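Local coordinates for protein Rho guanyl nucleotide exchange factor (Rom2), putative (Aspergillus fumigatus Af293, PDB 5O51) that probably acts as a guanine-nucleotide exchange factor for Rho-type GTPases, this piece being its CNH domain, a beta-propeller, at residues A178-L186 and N227-R235; K263-N271 and I280-R291. All coordinates share one frame; numbering follows the deposited sequence.

Overall arrangement
The chain folds into a seven-bladed beta-propeller of four-stranded antiparallel sheets, one of which joins the N-terminal strand 8-12 to the C-terminal strands 307-312, 317-323 and 327-333. Contact 1 sets 180-186, the first strand of one blade, beside 230-235, in the first strand of the next, and so closes a loop holding the rest of the earlier blade and helix 220-224. Contact 2 follows in series, neither nested nor crossing: 263-271, which holds the short last strand 264-265 of the blade begun by 230-236, folds against 279-284 and 287-292 of the following blade, closing a short loop over strand 272-276. Ile231 also packs on the backbone oxygens of Pro270 and Asn271, so three successive blades are linked.

Contact 1: A178-L186 and N227-R235; sequences AESSSIHFL and NVKPIHIER
Ser182 OG donates a 3.0 Å hydrogen bond to Pro230 O and also receives a weak one from His184 NE2. The hydroxyl sits above the plane of the Pro230 carbonyl, its CB-OG bond lodged between the backbone N and carbonyl carbon (chi1 63°). The single N-H on NE2 of His184 is divided between that hydroxyl and Ile231 O, 3.3 Å from NE2 at the ring edge, a weak bond bent to 135°. Over one face of the same imidazole lies the Ile233 branch: CG1 is 4.2 Å from the ring centroid in a CH-pi contact, and CD1 reaches His184 CG at 3.8 Å. His184 CE1 meanwhile comes within 3.6 Å of His232 CA. The His232 ring is oblique to that of His184; its NE2 is held by Glu234 OE1 at 2.8 Å, in the ring plane and on the anti lone pair, which fixes the rotation of that imidazole. A classic bulge opposite Gly193 lets both Ser181 and Ser182 face the neighbouring strand, where Ser181 CB lies 3.4 Å from Pro230 O. The strands run nearly parallel yet belong to different propeller blades, and the bonds across the seam run from side chains of 180-186 to carbonyls of 230-235. Sharing one N-H between two oxygens fits both His184 bonds being weak, while Ile233 packs over one face of the ring.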
loop_
_atom_site.group_PDB
_atom_site.type_symbol
_atom_site.label_atom_id
_atom_site.label_comp_id
_atom_site.label_asym_id
_atom_site.label_seq_id
_atom_site.Cartn_x
_atom_site.Cartn_y
_atom_site.Cartn_z
ATOM N N ALA A 178 -9.527 -18.375 -1.791
ATOM C CA ALA A 178 -10.119 -17.206 -2.487
ATOM C C ALA A 178 -9.075 -16.202 -3.058
ATOM O O ALA A 178 -7.936 -16.117 -2.594
ATOM C CB ALA A 178 -11.074 -16.479 -1.561
ATOM N N GLU A 179 -9.500 -15.433 -4.054
ATOM C CA GLU A 179 -8.713 -14.303 -4.573
ATOM C C GLU A 179 -8.536 -13.199 -3.492
ATOM O O GLU A 179 -9.539 -12.740 -2.920
ATOM C CB GLU A 179 -9.397 -13.714 -5.818
ATOM C CG GLU A 179 -8.540 -12.715 -6.612
ATOM C CD GLU A 179 -9.237 -12.153 -7.847
ATOM O OE1 GLU A 179 -10.461 -11.890 -7.796
ATOM O OE2 GLU A 179 -8.550 -11.963 -8.876
ATOM N N SER A 180 -7.278 -12.791 -3.236
ATOM C CA SER A 180 -6.944 -11.776 -2.201
ATOM C C SER A 180 -6.556 -10.413 -2.774
ATOM O O SER A 180 -5.672 -10.347 -3.614
ATOM C CB SER A 180 -5.807 -12.254 -1.328
ATOM O OG SER A 180 -6.211 -13.354 -0.565
ATOM N N SER A 181 -7.241 -9.359 -2.298
ATOM C CA SER A 181 -6.947 -7.930 -2.586
ATOM C C SER A 181 -5.822 -7.344 -1.718
ATOM O O SER A 181 -5.017 -6.592 -2.217
ATOM C CB SER A 181 -8.172 -7.044 -2.335
ATOM O OG SER A 181 -9.301 -7.413 -3.103
ATOM N N SER A 182 -5.766 -7.675 -0.428
ATOM C CA SER A 182 -4.873 -6.972 0.490
ATOM C C SER A 182 -4.493 -7.755 1.751
ATOM O O SER A 182 -5.109 -8.738 2.092
ATOM C CB SER A 182 -5.571 -5.703 0.916
ATOM O OG SER A 182 -6.759 -5.974 1.633
ATOM N N ILE A 183 -3.518 -7.254 2.482
ATOM C CA ILE A 183 -3.134 -7.863 3.750
ATOM C C ILE A 183 -2.697 -6.868 4.844
ATOM O O ILE A 183 -1.997 -5.926 4.600
ATOM C CB ILE A 183 -2.069 -8.974 3.492
ATOM C CG1 ILE A 183 -2.061 -9.990 4.615
ATOM C CG2 ILE A 183 -0.675 -8.381 3.278
ATOM C CD1 ILE A 183 -1.361 -11.273 4.227
ATOM N N HIS A 184 -3.107 -7.115 6.074
ATOM C CA HIS A 184 -2.911 -6.192 7.202
ATOM C C HIS A 184 -2.450 -6.956 8.438
ATOM O O HIS A 184 -2.897 -8.081 8.695
ATOM C CB HIS A 184 -4.229 -5.421 7.503
ATOM C CG HIS A 184 -4.768 -4.707 6.299
ATOM N ND1 HIS A 184 -4.397 -3.422 5.976
ATOM C CD2 HIS A 184 -5.536 -5.147 5.276
ATOM C CE1 HIS A 184 -4.944 -3.090 4.827
ATOM N NE2 HIS A 184 -5.634 -4.123 4.376
ATOM N N PHE A 185 -1.507 -6.372 9.158
ATOM C CA PHE A 185 -1.055 -6.916 10.442
ATOM C C PHE A 185 -1.947 -6.371 11.522
ATOM O O PHE A 185 -2.022 -5.149 11.660
ATOM C CB PHE A 185 0.368 -6.478 10.697
ATOM C CG PHE A 185 1.357 -7.172 9.810
ATOM C CD1 PHE A 185 1.770 -8.484 10.098
ATOM C CD2 PHE A 185 1.845 -6.541 8.670
ATOM C CE1 PHE A 185 2.699 -9.120 9.282
ATOM C CE2 PHE A 185 2.755 -7.170 7.849
ATOM C CZ PHE A 185 3.190 -8.455 8.151
ATOM N N LEU A 186 -2.653 -7.269 12.221
ATOM C CA LEU A 186 -3.438 -6.924 13.418
ATOM C C LEU A 186 -2.923 -7.706 14.613
ATOM O O LEU A 186 -3.386 -8.830 14.840
ATOM C CB LEU A 186 -4.882 -7.321 13.242
ATOM C CG LEU A 186 -5.756 -6.522 12.313
ATOM C CD1 LEU A 186 -7.089 -7.275 12.203
ATOM C CD2 LEU A 186 -5.894 -5.081 12.838
ATOM N N ASN A 227 -19.450 -10.536 -4.930
ATOM C CA ASN A 227 -18.168 -10.302 -4.204
ATOM C C ASN A 227 -17.853 -8.889 -3.734
ATOM O O ASN A 227 -18.532 -7.936 -4.082
ATOM C CB ASN A 227 -17.020 -10.758 -5.104
ATOM C CG ASN A 227 -17.076 -12.236 -5.379
ATOM O OD1 ASN A 227 -17.084 -12.662 -6.527
ATOM N ND2 ASN A 227 -17.150 -13.030 -4.312
ATOM N N VAL A 228 -16.784 -8.781 -2.958
ATOM C CA VAL A 228 -16.308 -7.502 -2.446
ATOM C C VAL A 228 -14.801 -7.373 -2.590
ATOM O O VAL A 228 -14.025 -8.364 -2.777
ATOM C CB VAL A 228 -16.719 -7.279 -0.954
ATOM C CG1 VAL A 228 -18.221 -7.147 -0.814
ATOM C CG2 VAL A 228 -16.224 -8.392 -0.051
ATOM N N LYS A 229 -14.356 -6.129 -2.475
ATOM C CA LYS A 229 -12.930 -5.902 -2.470
ATOM C C LYS A 229 -12.623 -5.136 -1.211
ATOM O O LYS A 229 -12.870 -3.923 -1.166
ATOM C CB LYS A 229 -12.480 -5.159 -3.692
ATOM C CG LYS A 229 -12.972 -5.697 -5.014
ATOM C CD LYS A 229 -12.207 -5.008 -6.146
ATOM C CE LYS A 229 -12.855 -5.244 -7.497
ATOM N NZ LYS A 229 -12.837 -6.694 -7.838
ATOM N N PRO A 230 -12.144 -5.847 -0.174
ATOM C CA PRO A 230 -11.689 -5.209 1.033
ATOM C C PRO A 230 -10.281 -4.702 0.778
ATOM O O PRO A 230 -9.404 -5.473 0.368
ATOM C CB PRO A 230 -11.653 -6.344 2.064
ATOM C CG PRO A 230 -12.247 -7.534 1.368
ATOM C CD PRO A 230 -11.986 -7.315 -0.065
ATOM N N ILE A 231 -10.074 -3.422 1.043
ATOM C CA ILE A 231 -8.842 -2.746 0.636
ATOM C C ILE A 231 -8.019 -2.319 1.840
ATOM O O ILE A 231 -6.829 -2.463 1.811
ATOM C CB ILE A 231 -9.176 -1.515 -0.204
ATOM C CG1 ILE A 231 -10.079 -1.867 -1.413
ATOM C CG2 ILE A 231 -7.921 -0.776 -0.548
ATOM C CD1 ILE A 231 -9.513 -2.857 -2.391
ATOM N N HIS A 232 -8.630 -1.741 2.865
ATOM C CA HIS A 232 -7.822 -1.080 3.892
ATOM C C HIS A 232 -8.551 -1.038 5.223
ATOM O O HIS A 232 -9.775 -0.760 5.264
ATOM C CB HIS A 232 -7.437 0.347 3.434
ATOM C CG HIS A 232 -6.698 1.151 4.447
ATOM N ND1 HIS A 232 -5.383 0.897 4.782
ATOM C CD2 HIS A 232 -7.085 2.201 5.216
ATOM C CE1 HIS A 232 -4.993 1.751 5.710
ATOM N NE2 HIS A 232 -6.008 2.549 5.996
ATOM N N ILE A 233 -7.758 -1.190 6.288
ATOM C CA ILE A 233 -8.240 -1.218 7.666
ATOM C C ILE A 233 -7.445 -0.240 8.492
ATOM O O ILE A 233 -6.221 -0.227 8.424
ATOM C CB ILE A 233 -7.972 -2.546 8.379
ATOM C CG1 ILE A 233 -8.553 -3.687 7.642
ATOM C CG2 ILE A 233 -8.579 -2.528 9.802
ATOM C CD1 ILE A 233 -8.060 -5.026 8.165
ATOM N N GLU A 234 -8.126 0.542 9.309
ATOM C CA GLU A 234 -7.466 1.555 10.118
ATOM C C GLU A 234 -8.025 1.553 11.541
ATOM O O GLU A 234 -9.239 1.619 11.743
ATOM C CB GLU A 234 -7.703 2.909 9.469
ATOM C CG GLU A 234 -6.949 4.047 10.128
ATOM C CD GLU A 234 -5.749 4.611 9.358
ATOM O OE1 GLU A 234 -5.326 4.133 8.258
ATOM O OE2 GLU A 234 -5.223 5.591 9.918
ATOM N N ARG A 235 -7.136 1.548 12.530
ATOM C CA ARG A 235 -7.521 1.610 13.946
ATOM C C ARG A 235 -7.855 3.044 14.313
ATOM O O ARG A 235 -7.136 3.956 13.952
ATOM C CB ARG A 235 -6.361 1.083 14.774
ATOM C CG ARG A 235 -6.606 1.010 16.272
ATOM C CD ARG A 235 -5.765 -0.097 16.927
ATOM N NE ARG A 235 -6.177 -0.399 18.301
ATOM C CZ ARG A 235 -7.360 -0.923 18.659
ATOM N NH1 ARG A 235 -8.314 -1.209 17.766
ATOM N NH2 ARG A 235 -7.615 -1.152 19.938
#

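Contact 2: K263-N271 and I280-R291; sequences KISWEGNPN and ILAFEPNFIEIR
Glu289 OE1 accepts Glu267 N on its syn lone pair at 2.9 Å, and a water donates to that oxygen while accepting from Gly268 N. Glu284 OE2 takes Asn269 N on its anti lone pair, also 2.9 Å and nearly straight at 162°; its OE1 accepts Asn286 N within the same hairpin. From the backbone, Asn271 N reaches Phe283 O at 3.0 Å. Indole NE1 bonds Ser248 OG, so Trp266, tied to its own blade, lays its ring on the next. The charged pair lies within the hairpin: Arg291 NE and NH2 approach Glu289 side-on, both bonding OE2, with NE at 2.7 Å and the oxygen in the guanidinium plane. Among apolar contacts, the Trp266 indole is pressed between Ala282 CB, 3.6 Å from its six-membered ring centroid, and Ile264 CG2 over the opposite face. Glu289 lies at the indole edge, and Ile280 CG1 approaches CH2 there at 4.0 Å. Ile264 CG2 also covers the centre of the Arg291 guanidinium, 3.6 Å from CZ. The ring edge of Phe287 meets the Glu267-Gly268 peptide, its CZ 3.5 Å from Gly268 N. The Arg291 charge, steadied also by Ser296 O, should favour an ionised Glu289 despite the nearby Glu267 carboxylate, which would keep OE1 a good acceptor for Glu267 N and the water while Arg291 holds OE2.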
loop_
_atom_site.group_PDB
_atom_site.type_symbol
_atom_site.label_atom_id
_atom_site.label_comp_id
_atom_site.label_asym_id
_atom_site.label_seq_id
_atom_site.Cartn_x
_atom_site.Cartn_y
_atom_site.Cartn_z
ATOM N N LYS A 263 -22.377 5.655 7.491
ATOM C CA LYS A 263 -21.994 4.832 6.349
ATOM C C LYS A 263 -21.640 5.744 5.130
ATOM O O LYS A 263 -22.398 6.702 4.810
ATOM C CB LYS A 263 -23.175 3.936 5.944
ATOM C CG LYS A 263 -22.900 2.958 4.809
ATOM C CD LYS A 263 -24.143 2.296 4.246
ATOM C CE LYS A 263 -23.767 1.431 3.044
ATOM N NZ LYS A 263 -24.923 1.015 2.238
ATOM N N ILE A 264 -20.551 5.393 4.421
ATOM C CA ILE A 264 -20.176 6.044 3.137
ATOM C C ILE A 264 -20.292 4.996 2.069
ATOM O O ILE A 264 -19.815 3.873 2.235
ATOM C CB ILE A 264 -18.704 6.578 3.153
ATOM C CG1 ILE A 264 -18.556 7.729 4.146
ATOM C CG2 ILE A 264 -18.203 6.974 1.772
ATOM C CD1 ILE A 264 -17.149 7.982 4.572
ATOM N N SER A 265 -20.917 5.368 0.970
ATOM C CA SER A 265 -20.870 4.593 -0.260
ATOM C C SER A 265 -20.049 5.414 -1.244
ATOM O O SER A 265 -20.440 6.549 -1.557
ATOM C CB SER A 265 -22.308 4.355 -0.823
ATOM O OG SER A 265 -22.878 3.170 -0.215
ATOM N N TRP A 266 -18.980 4.842 -1.789
ATOM C CA TRP A 266 -18.059 5.635 -2.680
ATOM C C TRP A 266 -18.673 5.825 -4.064
ATOM O O TRP A 266 -19.350 4.917 -4.606
ATOM C CB TRP A 266 -16.659 4.949 -2.708
ATOM C CG TRP A 266 -16.020 4.905 -1.325
ATOM C CD1 TRP A 266 -15.910 3.838 -0.536
ATOM C CD2 TRP A 266 -15.512 6.013 -0.577
ATOM N NE1 TRP A 266 -15.346 4.183 0.684
ATOM C CE2 TRP A 266 -15.098 5.523 0.677
ATOM C CE3 TRP A 266 -15.360 7.402 -0.856
ATOM C CZ2 TRP A 266 -14.521 6.339 1.669
ATOM C CZ3 TRP A 266 -14.759 8.232 0.119
ATOM C CH2 TRP A 266 -14.349 7.692 1.386
ATOM N N GLU A 267 -18.481 7.011 -4.632
ATOM C CA GLU A 267 -18.908 7.278 -6.022
ATOM C C GLU A 267 -18.255 6.454 -7.046
ATOM O O GLU A 267 -18.927 6.063 -7.968
ATOM C CB GLU A 267 -18.844 8.767 -6.386
ATOM C CG GLU A 267 -19.713 9.611 -5.413
ATOM C CD GLU A 267 -19.902 11.038 -5.880
ATOM O OE1 GLU A 267 -19.561 11.373 -7.046
ATOM O OE2 GLU A 267 -20.437 11.809 -5.095
ATOM N N GLY A 268 -16.972 6.133 -6.885
ATOM C CA GLY A 268 -16.228 5.315 -7.874
ATOM C C GLY A 268 -15.930 3.908 -7.373
ATOM O O GLY A 268 -16.666 3.366 -6.562
ATOM N N ASN A 269 -14.849 3.335 -7.877
ATOM C CA ASN A 269 -14.317 2.028 -7.437
ATOM C C ASN A 269 -12.902 2.189 -6.881
ATOM O O ASN A 269 -11.931 1.853 -7.520
ATOM C CB ASN A 269 -14.424 1.008 -8.589
ATOM C CG ASN A 269 -15.918 0.683 -8.905
ATOM O OD1 ASN A 269 -16.593 0.046 -8.104
ATOM N ND2 ASN A 269 -16.452 1.273 -9.950
ATOM N N PRO A 270 -12.785 2.771 -5.677
ATOM C CA PRO A 270 -11.429 3.102 -5.162
ATOM C C PRO A 270 -10.568 1.852 -4.961
ATOM O O PRO A 270 -11.081 0.796 -4.591
ATOM C CB PRO A 270 -11.702 3.860 -3.843
ATOM C CG PRO A 270 -13.211 3.602 -3.506
ATOM C CD PRO A 270 -13.855 3.349 -4.852
ATOM N N ASN A 271 -9.281 1.976 -5.263
ATOM C CA ASN A 271 -8.318 0.876 -5.080
ATOM C C ASN A 271 -7.324 1.236 -3.940
ATOM O O ASN A 271 -6.422 0.468 -3.664
ATOM C CB ASN A 271 -7.576 0.544 -6.417
ATOM C CG ASN A 271 -6.896 1.762 -7.042
ATOM O OD1 ASN A 271 -6.318 2.584 -6.334
ATOM N ND2 ASN A 271 -6.938 1.877 -8.356
ATOM N N ILE A 280 -11.023 11.490 5.116
ATOM C CA ILE A 280 -10.767 10.148 4.608
ATOM C C ILE A 280 -10.763 10.341 3.111
ATOM O O ILE A 280 -11.712 10.978 2.548
ATOM C CB ILE A 280 -11.745 9.094 5.170
ATOM C CG1 ILE A 280 -11.687 7.771 4.392
ATOM C CG2 ILE A 280 -13.182 9.566 5.197
ATOM C CD1 ILE A 280 -10.424 7.005 4.724
ATOM N N LEU A 281 -9.665 9.879 2.462
ATOM C CA LEU A 281 -9.472 10.075 1.025
ATOM C C LEU A 281 -9.533 8.720 0.312
ATOM O O LEU A 281 -8.833 7.796 0.695
ATOM C CB LEU A 281 -8.127 10.701 0.755
ATOM C CG LEU A 281 -7.917 12.173 1.220
ATOM C CD1 LEU A 281 -7.438 12.212 2.653
ATOM C CD2 LEU A 281 -6.910 12.917 0.381
ATOM N N ALA A 282 -10.393 8.598 -0.692
ATOM C CA ALA A 282 -10.498 7.374 -1.526
ATOM C C ALA A 282 -9.910 7.627 -2.897
ATOM O O ALA A 282 -10.401 8.503 -3.598
ATOM C CB ALA A 282 -11.965 6.993 -1.654
ATOM N N PHE A 283 -8.860 6.879 -3.322
ATOM C CA PHE A 283 -8.270 7.101 -4.669
ATOM C C PHE A 283 -8.843 6.078 -5.646
ATOM O O PHE A 283 -8.753 4.881 -5.363
ATOM C CB PHE A 283 -6.717 6.901 -4.566
ATOM C CG PHE A 283 -6.040 7.957 -3.742
ATOM C CD1 PHE A 283 -6.140 7.971 -2.363
ATOM C CD2 PHE A 283 -5.346 8.953 -4.333
ATOM C CE1 PHE A 283 -5.562 9.011 -1.623
ATOM C CE2 PHE A 283 -4.724 9.963 -3.604
ATOM C CZ PHE A 283 -4.846 9.994 -2.258
ATOM N N GLU A 284 -9.358 6.538 -6.791
ATOM C CA GLU A 284 -9.862 5.699 -7.884
ATOM C C GLU A 284 -9.136 6.200 -9.135
ATOM O O GLU A 284 -8.649 7.319 -9.142
ATOM C CB GLU A 284 -11.383 5.974 -8.048
ATOM C CG GLU A 284 -12.024 5.038 -8.931
ATOM C CD GLU A 284 -12.845 5.577 -10.070
ATOM O OE1 GLU A 284 -12.464 6.311 -11.024
ATOM O OE2 GLU A 284 -13.919 5.058 -10.008
ATOM N N PRO A 285 -9.105 5.421 -10.246
ATOM C CA PRO A 285 -8.298 5.913 -11.379
ATOM C C PRO A 285 -8.655 7.296 -11.928
ATOM O O PRO A 285 -7.751 8.021 -12.380
ATOM C CB PRO A 285 -8.481 4.794 -12.429
ATOM C CG PRO A 285 -8.508 3.573 -11.573
ATOM C CD PRO A 285 -9.468 4.008 -10.466
ATOM N N ASN A 286 -9.923 7.699 -11.859
ATOM C CA ASN A 286 -10.352 8.974 -12.467
ATOM C C ASN A 286 -10.647 10.039 -11.459
ATOM O O ASN A 286 -10.867 11.185 -11.828
ATOM C CB ASN A 286 -11.585 8.804 -13.380
ATOM C CG ASN A 286 -11.316 7.928 -14.573
ATOM O OD1 ASN A 286 -12.027 6.949 -14.824
ATOM N ND2 ASN A 286 -10.295 8.239 -15.294
ATOM N N PHE A 287 -10.560 9.742 -10.178
ATOM C CA PHE A 287 -10.736 10.834 -9.187
ATOM C C PHE A 287 -10.418 10.464 -7.773
ATOM O O PHE A 287 -10.527 9.325 -7.349
ATOM C CB PHE A 287 -12.200 11.436 -9.228
ATOM C CG PHE A 287 -13.311 10.429 -9.030
ATOM C CD1 PHE A 287 -13.928 9.842 -10.115
ATOM C CD2 PHE A 287 -13.843 10.201 -7.777
ATOM C CE1 PHE A 287 -14.992 8.968 -9.951
ATOM C CE2 PHE A 287 -14.889 9.317 -7.611
ATOM C CZ PHE A 287 -15.419 8.660 -8.681
ATOM N N ILE A 288 -10.069 11.470 -7.001
ATOM C CA ILE A 288 -9.925 11.332 -5.556
ATOM C C ILE A 288 -11.176 11.918 -4.892
ATOM O O ILE A 288 -11.505 13.070 -5.142
ATOM C CB ILE A 288 -8.738 12.129 -4.997
ATOM C CG1 ILE A 288 -7.449 11.780 -5.753
ATOM C CG2 ILE A 288 -8.554 11.808 -3.531
ATOM C CD1 ILE A 288 -6.279 12.648 -5.396
ATOM N N GLU A 289 -11.818 11.130 -4.030
ATOM C CA GLU A 289 -12.995 11.570 -3.252
ATOM C C GLU A 289 -12.609 11.802 -1.823
ATOM O O GLU A 289 -12.182 10.884 -1.149
ATOM C CB GLU A 289 -14.145 10.543 -3.335
ATOM C CG GLU A 289 -15.524 11.024 -2.809
ATOM C CD GLU A 289 -16.677 10.022 -3.027
ATOM O OE1 GLU A 289 -16.585 9.072 -3.866
ATOM O OE2 GLU A 289 -17.665 10.165 -2.295
ATOM N N ILE A 290 -12.872 13.005 -1.353
ATOM C CA ILE A 290 -12.540 13.404 0.041
ATOM C C ILE A 290 -13.815 13.640 0.927
ATOM O O ILE A 290 -14.631 14.504 0.600
ATOM C CB ILE A 290 -11.628 14.619 0.041
ATOM C CG1 ILE A 290 -10.387 14.323 -0.847
ATOM C CG2 ILE A 290 -11.274 15.029 1.469
ATOM C CD1 ILE A 290 -9.630 15.615 -1.161
ATOM N N ARG A 291 -13.973 12.792 1.976
ATOM C CA ARG A 291 -15.074 12.901 2.953
ATOM C C ARG A 291 -14.562 13.238 4.380
ATOM O O ARG A 291 -13.448 12.837 4.784
ATOM C CB ARG A 291 -15.884 11.606 3.083
ATOM C CG ARG A 291 -16.413 10.977 1.775
ATOM C CD ARG A 291 -17.740 11.517 1.375
ATOM N NE ARG A 291 -18.310 10.754 0.293
ATOM C CZ ARG A 291 -19.454 10.055 0.327
ATOM N NH1 ARG A 291 -20.227 10.013 1.430
ATOM N NH2 ARG A 291 -19.828 9.381 -0.786
HETATM O O HOH W 1 -14.976 7.041 -4.832
#